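PDB 5GKD: AlyGC from Glaciecola chathamensis, which probably cleaves the polysaccharide alginate by beta-elimination, as a calcium-containing lyase of polysaccharide lyase family 6. Local coordinates for residues R226-T238 with N250-G262. Numbering follows the deposited sequence.
Sequences RNNVFFESRGTLT and NVFFGNGVDHTGG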
loop_
_atom_site.group_PDB
_atom_site.type_symbol
_atom_site.label_atom_id
_atom_site.label_comp_id
_atom_site.label_asym_id
_atom_site.label_seq_id
_atom_site.Cartn_x
_atom_site.Cartn_y
_atom_site.Cartn_z
ATOM N N ARG A 226 -14.693 -12.524 37.049
ATOM C CA ARG A 226 -15.825 -12.372 37.947
ATOM C C ARG A 226 -16.263 -10.936 38.010
ATOM O O ARG A 226 -15.444 -10.010 37.909
ATOM C CB ARG A 226 -15.478 -12.821 39.356
ATOM C CG ARG A 226 -14.365 -11.904 39.869
ATOM C CD ARG A 226 -13.678 -12.353 41.107
ATOM N NE ARG A 226 -14.560 -13.076 41.980
ATOM C CZ ARG A 226 -15.355 -12.495 42.847
ATOM N NH1 ARG A 226 -15.397 -11.168 42.964
ATOM N NH2 ARG A 226 -16.130 -13.222 43.605
ATOM N N ASN A 227 -17.573 -10.722 38.168
ATOM C CA ASN A 227 -18.116 -9.432 38.558
ATOM C C ASN A 227 -17.803 -8.333 37.551
ATOM O O ASN A 227 -17.736 -7.162 37.916
ATOM C CB ASN A 227 -17.590 -9.011 39.927
ATOM C CG ASN A 227 -18.145 -9.857 41.039
ATOM O OD1 ASN A 227 -17.703 -10.977 41.242
ATOM N ND2 ASN A 227 -19.129 -9.333 41.756
ATOM N N ASN A 228 -17.641 -8.681 36.284
ATOM C CA ASN A 228 -17.414 -7.701 35.241
ATOM C C ASN A 228 -18.712 -7.392 34.507
ATOM O O ASN A 228 -19.626 -8.212 34.465
ATOM C CB ASN A 228 -16.365 -8.206 34.251
ATOM C CG ASN A 228 -15.088 -8.606 34.933
ATOM O OD1 ASN A 228 -14.258 -7.752 35.278
ATOM N ND2 ASN A 228 -14.924 -9.905 35.163
ATOM N N VAL A 229 -18.772 -6.211 33.906
ATOM C CA VAL A 229 -19.929 -5.776 33.137
ATOM C C VAL A 229 -19.509 -5.585 31.688
ATOM O O VAL A 229 -18.480 -4.961 31.410
ATOM C CB VAL A 229 -20.548 -4.491 33.714
ATOM C CG1 VAL A 229 -21.627 -3.967 32.782
ATOM C CG2 VAL A 229 -21.126 -4.773 35.081
ATOM N N PHE A 230 -20.293 -6.146 30.771
ATOM C CA PHE A 230 -20.054 -6.036 29.341
ATOM C C PHE A 230 -21.231 -5.299 28.709
ATOM O O PHE A 230 -22.313 -5.868 28.556
ATOM C CB PHE A 230 -19.882 -7.420 28.728
ATOM C CG PHE A 230 -18.777 -8.216 29.345
ATOM C CD1 PHE A 230 -18.989 -8.942 30.501
ATOM C CD2 PHE A 230 -17.521 -8.256 28.747
ATOM C CE1 PHE A 230 -17.966 -9.694 31.061
ATOM C CE2 PHE A 230 -16.510 -8.981 29.301
ATOM C CZ PHE A 230 -16.730 -9.707 30.461
ATOM N N PHE A 231 -21.020 -4.057 28.304
ATOM C CA PHE A 231 -22.103 -3.205 27.824
ATOM C C PHE A 231 -21.986 -3.062 26.318
ATOM O O PHE A 231 -21.029 -2.462 25.823
ATOM C CB PHE A 231 -22.065 -1.838 28.494
ATOM C CG PHE A 231 -23.166 -0.902 28.036
ATOM C CD1 PHE A 231 -22.982 -0.065 26.951
ATOM C CD2 PHE A 231 -24.381 -0.865 28.706
ATOM C CE1 PHE A 231 -23.982 0.792 26.546
ATOM C CE2 PHE A 231 -25.375 -0.002 28.321
ATOM C CZ PHE A 231 -25.182 0.823 27.235
ATOM N N GLU A 232 -22.962 -3.619 25.607
ATOM C CA GLU A 232 -23.092 -3.475 24.161
ATOM C C GLU A 232 -21.807 -3.856 23.438
ATOM O O GLU A 232 -21.432 -3.247 22.442
ATOM C CB GLU A 232 -23.535 -2.058 23.791
ATOM C CG GLU A 232 -24.943 -1.736 24.258
ATOM C CD GLU A 232 -25.447 -0.350 23.820
ATOM O OE1 GLU A 232 -24.722 0.387 23.109
ATOM O OE2 GLU A 232 -26.579 -0.003 24.200
ATOM N N SER A 233 -21.137 -4.889 23.927
ATOM C CA SER A 233 -19.861 -5.293 23.367
ATOM C C SER A 233 -20.083 -6.397 22.349
ATOM O O SER A 233 -20.701 -7.429 22.650
ATOM C CB SER A 233 -18.882 -5.746 24.453
ATOM O OG SER A 233 -18.431 -4.647 25.226
ATOM N N ARG A 234 -19.535 -6.167 21.159
ATOM C CA ARG A 234 -19.731 -6.982 19.968
ATOM C C ARG A 234 -18.788 -8.184 19.978
ATOM O O ARG A 234 -17.915 -8.339 19.126
ATOM C CB ARG A 234 -19.495 -6.100 18.752
ATOM C CG ARG A 234 -20.233 -6.436 17.511
ATOM C CD ARG A 234 -19.905 -5.374 16.477
ATOM N NE ARG A 234 -20.462 -5.646 15.160
ATOM C CZ ARG A 234 -19.863 -6.374 14.229
ATOM N NH1 ARG A 234 -18.689 -6.950 14.468
ATOM N NH2 ARG A 234 -20.438 -6.533 13.059
ATOM N N GLY A 235 -18.970 -9.028 20.981
ATOM C CA GLY A 235 -18.064 -10.143 21.180
ATOM C C GLY A 235 -18.479 -10.933 22.397
ATOM O O GLY A 235 -19.614 -10.818 22.867
ATOM N N THR A 236 -17.533 -11.714 22.922
ATOM C CA THR A 236 -17.801 -12.723 23.928
ATOM C C THR A 236 -16.699 -12.735 24.979
ATOM O O THR A 236 -15.610 -12.189 24.786
ATOM C CB THR A 236 -17.890 -14.134 23.321
ATOM O OG1 THR A 236 -16.590 -14.556 22.875
ATOM C CG2 THR A 236 -18.842 -14.164 22.140
ATOM N N LEU A 237 -17.006 -13.381 26.099
ATOM C CA LEU A 237 -16.016 -13.886 27.040
ATOM C C LEU A 237 -15.738 -15.332 26.656
ATOM O O LEU A 237 -16.563 -16.208 26.911
ATOM C CB LEU A 237 -16.544 -13.782 28.465
ATOM C CG LEU A 237 -15.641 -14.022 29.670
ATOM C CD1 LEU A 237 -16.400 -13.679 30.965
ATOM C CD2 LEU A 237 -15.084 -15.418 29.728
ATOM N N THR A 238 -14.586 -15.594 26.058
ATOM C CA THR A 238 -14.281 -16.918 25.542
ATOM C C THR A 238 -13.262 -17.606 26.444
ATOM O O THR A 238 -12.198 -17.051 26.740
ATOM C CB THR A 238 -13.760 -16.856 24.110
ATOM O OG1 THR A 238 -14.837 -16.526 23.215
ATOM C CG2 THR A 238 -13.168 -18.208 23.707
ATOM N N ASN A 250 -20.722 -12.272 36.321
ATOM C CA ASN A 250 -20.617 -11.287 35.265
ATOM C C ASN A 250 -21.990 -10.896 34.737
ATOM O O ASN A 250 -22.961 -11.649 34.833
ATOM C CB ASN A 250 -19.757 -11.831 34.127
ATOM C CG ASN A 250 -18.358 -12.170 34.591
ATOM O OD1 ASN A 250 -17.551 -11.275 34.839
ATOM N ND2 ASN A 250 -18.078 -13.456 34.752
ATOM N N VAL A 251 -22.052 -9.712 34.147
ATOM C CA VAL A 251 -23.284 -9.123 33.642
ATOM C C VAL A 251 -23.061 -8.627 32.214
ATOM O O VAL A 251 -22.149 -7.834 31.964
ATOM C CB VAL A 251 -23.759 -7.968 34.548
ATOM C CG1 VAL A 251 -24.938 -7.245 33.915
ATOM C CG2 VAL A 251 -24.122 -8.478 35.932
ATOM N N PHE A 252 -23.925 -9.053 31.293
ATOM C CA PHE A 252 -23.845 -8.712 29.876
ATOM C C PHE A 252 -25.116 -7.972 29.473
ATOM O O PHE A 252 -26.200 -8.574 29.418
ATOM C CB PHE A 252 -23.697 -9.962 29.010
ATOM C CG PHE A 252 -22.449 -10.753 29.249
ATOM C CD1 PHE A 252 -22.310 -11.542 30.374
ATOM C CD2 PHE A 252 -21.445 -10.764 28.303
ATOM C CE1 PHE A 252 -21.164 -12.295 30.562
ATOM C CE2 PHE A 252 -20.299 -11.501 28.480
ATOM C CZ PHE A 252 -20.150 -12.263 29.610
ATOM N N PHE A 253 -24.998 -6.686 29.182
ATOM C CA PHE A 253 -26.131 -5.886 28.700
ATOM C C PHE A 253 -25.954 -5.696 27.204
ATOM O O PHE A 253 -25.279 -4.768 26.761
ATOM C CB PHE A 253 -26.217 -4.534 29.399
ATOM C CG PHE A 253 -26.611 -4.619 30.842
ATOM C CD1 PHE A 253 -27.770 -5.269 31.216
ATOM C CD2 PHE A 253 -25.838 -4.034 31.812
ATOM C CE1 PHE A 253 -28.126 -5.347 32.544
ATOM C CE2 PHE A 253 -26.202 -4.095 33.137
ATOM C CZ PHE A 253 -27.344 -4.749 33.502
ATOM N N GLY A 254 -26.567 -6.586 26.422
ATOM C CA GLY A 254 -26.478 -6.470 24.973
ATOM C C GLY A 254 -27.338 -5.366 24.395
ATOM O O GLY A 254 -26.986 -4.780 23.371
ATOM N N ASN A 255 -28.476 -5.076 25.022
ATOM C CA ASN A 255 -29.423 -4.061 24.535
ATOM C C ASN A 255 -29.895 -4.324 23.110
ATOM O O ASN A 255 -30.286 -3.400 22.411
ATOM C CB ASN A 255 -28.833 -2.648 24.608
ATOM C CG ASN A 255 -28.797 -2.107 26.007
ATOM O OD1 ASN A 255 -29.453 -2.631 26.898
ATOM N ND2 ASN A 255 -28.036 -1.039 26.211
ATOM N N GLY A 256 -29.863 -5.571 22.650
ATOM C CA GLY A 256 -30.283 -5.848 21.289
ATOM C C GLY A 256 -29.346 -5.382 20.188
ATOM O O GLY A 256 -29.707 -5.471 19.015
ATOM N N VAL A 257 -28.150 -4.908 20.521
ATOM C CA VAL A 257 -27.192 -4.494 19.496
ATOM C C VAL A 257 -26.666 -5.712 18.742
ATOM O O VAL A 257 -26.508 -6.806 19.306
ATOM C CB VAL A 257 -26.051 -3.683 20.145
ATOM C CG1 VAL A 257 -24.911 -3.431 19.164
ATOM C CG2 VAL A 257 -26.590 -2.362 20.674
ATOM N N ASP A 258 -26.400 -5.519 17.448
ATOM C CA ASP A 258 -26.026 -6.602 16.547
ATOM C C ASP A 258 -24.753 -7.291 17.013
ATOM O O ASP A 258 -23.788 -6.641 17.407
ATOM C CB ASP A 258 -25.821 -6.061 15.114
ATOM C CG ASP A 258 -25.968 -7.148 14.037
ATOM O OD1 ASP A 258 -26.767 -8.088 14.270
ATOM O OD2 ASP A 258 -25.312 -7.077 12.953
ATOM N N HIS A 259 -24.752 -8.616 16.957
ATOM C CA HIS A 259 -23.561 -9.417 17.223
ATOM C C HIS A 259 -23.022 -9.261 18.655
ATOM O O HIS A 259 -21.820 -9.378 18.884
ATOM C CB HIS A 259 -22.463 -9.099 16.200
ATOM C CG HIS A 259 -22.722 -9.664 14.840
ATOM N ND1 HIS A 259 -22.847 -11.016 14.608
ATOM C CD2 HIS A 259 -22.876 -9.062 13.640
ATOM C CE1 HIS A 259 -23.068 -11.224 13.324
ATOM N NE2 HIS A 259 -23.088 -10.054 12.713
ATOM N N THR A 260 -23.877 -9.025 19.646
ATOM C CA THR A 260 -23.456 -9.059 21.046
ATOM C C THR A 260 -23.519 -10.489 21.612
ATOM O O THR A 260 -24.562 -11.144 21.533
ATOM C CB THR A 260 -24.334 -8.128 21.890
ATOM O OG1 THR A 260 -25.714 -8.334 21.573
ATOM C CG2 THR A 260 -23.987 -6.683 21.663
ATOM N N GLY A 261 -22.406 -10.977 22.166
ATOM C CA GLY A 261 -22.369 -12.252 22.930
ATOM C C GLY A 261 -22.242 -11.978 24.440
ATOM O O GLY A 261 -22.267 -10.836 24.828
ATOM N N GLY A 262 -22.092 -12.942 25.334
ATOM C CA GLY A 262 -21.865 -14.324 25.106
ATOM C C GLY A 262 -20.817 -14.821 26.099
ATOM O O GLY A 262 -19.808 -14.159 26.326
HETATM O O HOH W 1 -22.980 -4.219 16.024
#
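Phe230 and Phe252 meet face to face in an offset stack, their ring centroids 4.4 Å apart and the planes only 10° from parallel. CD1 of Phe230 and CE2 of Phe252, 3.5 Å apart, each sit over the other ring near its rim. In both residues CG is anti to the carbonyl carbon (chi1 near -60°), and the rings, leaving the same face of paired strands, keep the same tilt and overlap; Leu237 CB closes on the edge of the Phe252 ring at CZ, 4.1 Å away. Beside this stack Asn228 and Asn250 lie alongside each other with nearly coplanar amides. Asn250 OD1 is gripped twice at 3.0 Å, by Asn228 ND2 in the carbonyl plane and by Asn228 N tilted from it, while Asn228 OD1 accepts from Asn204 ND2 and Asn250 N donates to Asn275 OD1, extending the asparagine row to both adjoining turns. On the other side of the strands, Val229 packs on Val251 and Phe231 on Phe253 CB. Past the strand ends, Asn255 ND2 gives Glu232 OE2 an almost straight bond of 2.7 Å (178° at the hydrogen), taken by the anti lone pair. Arg234 runs beside His259, its NH2 3.6 Å from His259 CD2, and a water joins its NE to Asp258 O; NH2 also salt-bridges Glu605 of the C-terminal beta-helix, and His259 NE2 bonds His637 NE2. Parallel backbone bonds hold 229-231 to 251-253 in register, and Leu237 N to Gly262 O resumes the pairing after the loops. Core-facing stacks like Phe230-Phe252 and Asn228-Asn250 are hallmarks of the right-handed beta-helix of pectate lyase-like proteins, here with the Thr236 side chain about 8 Å from the bound calcium ion.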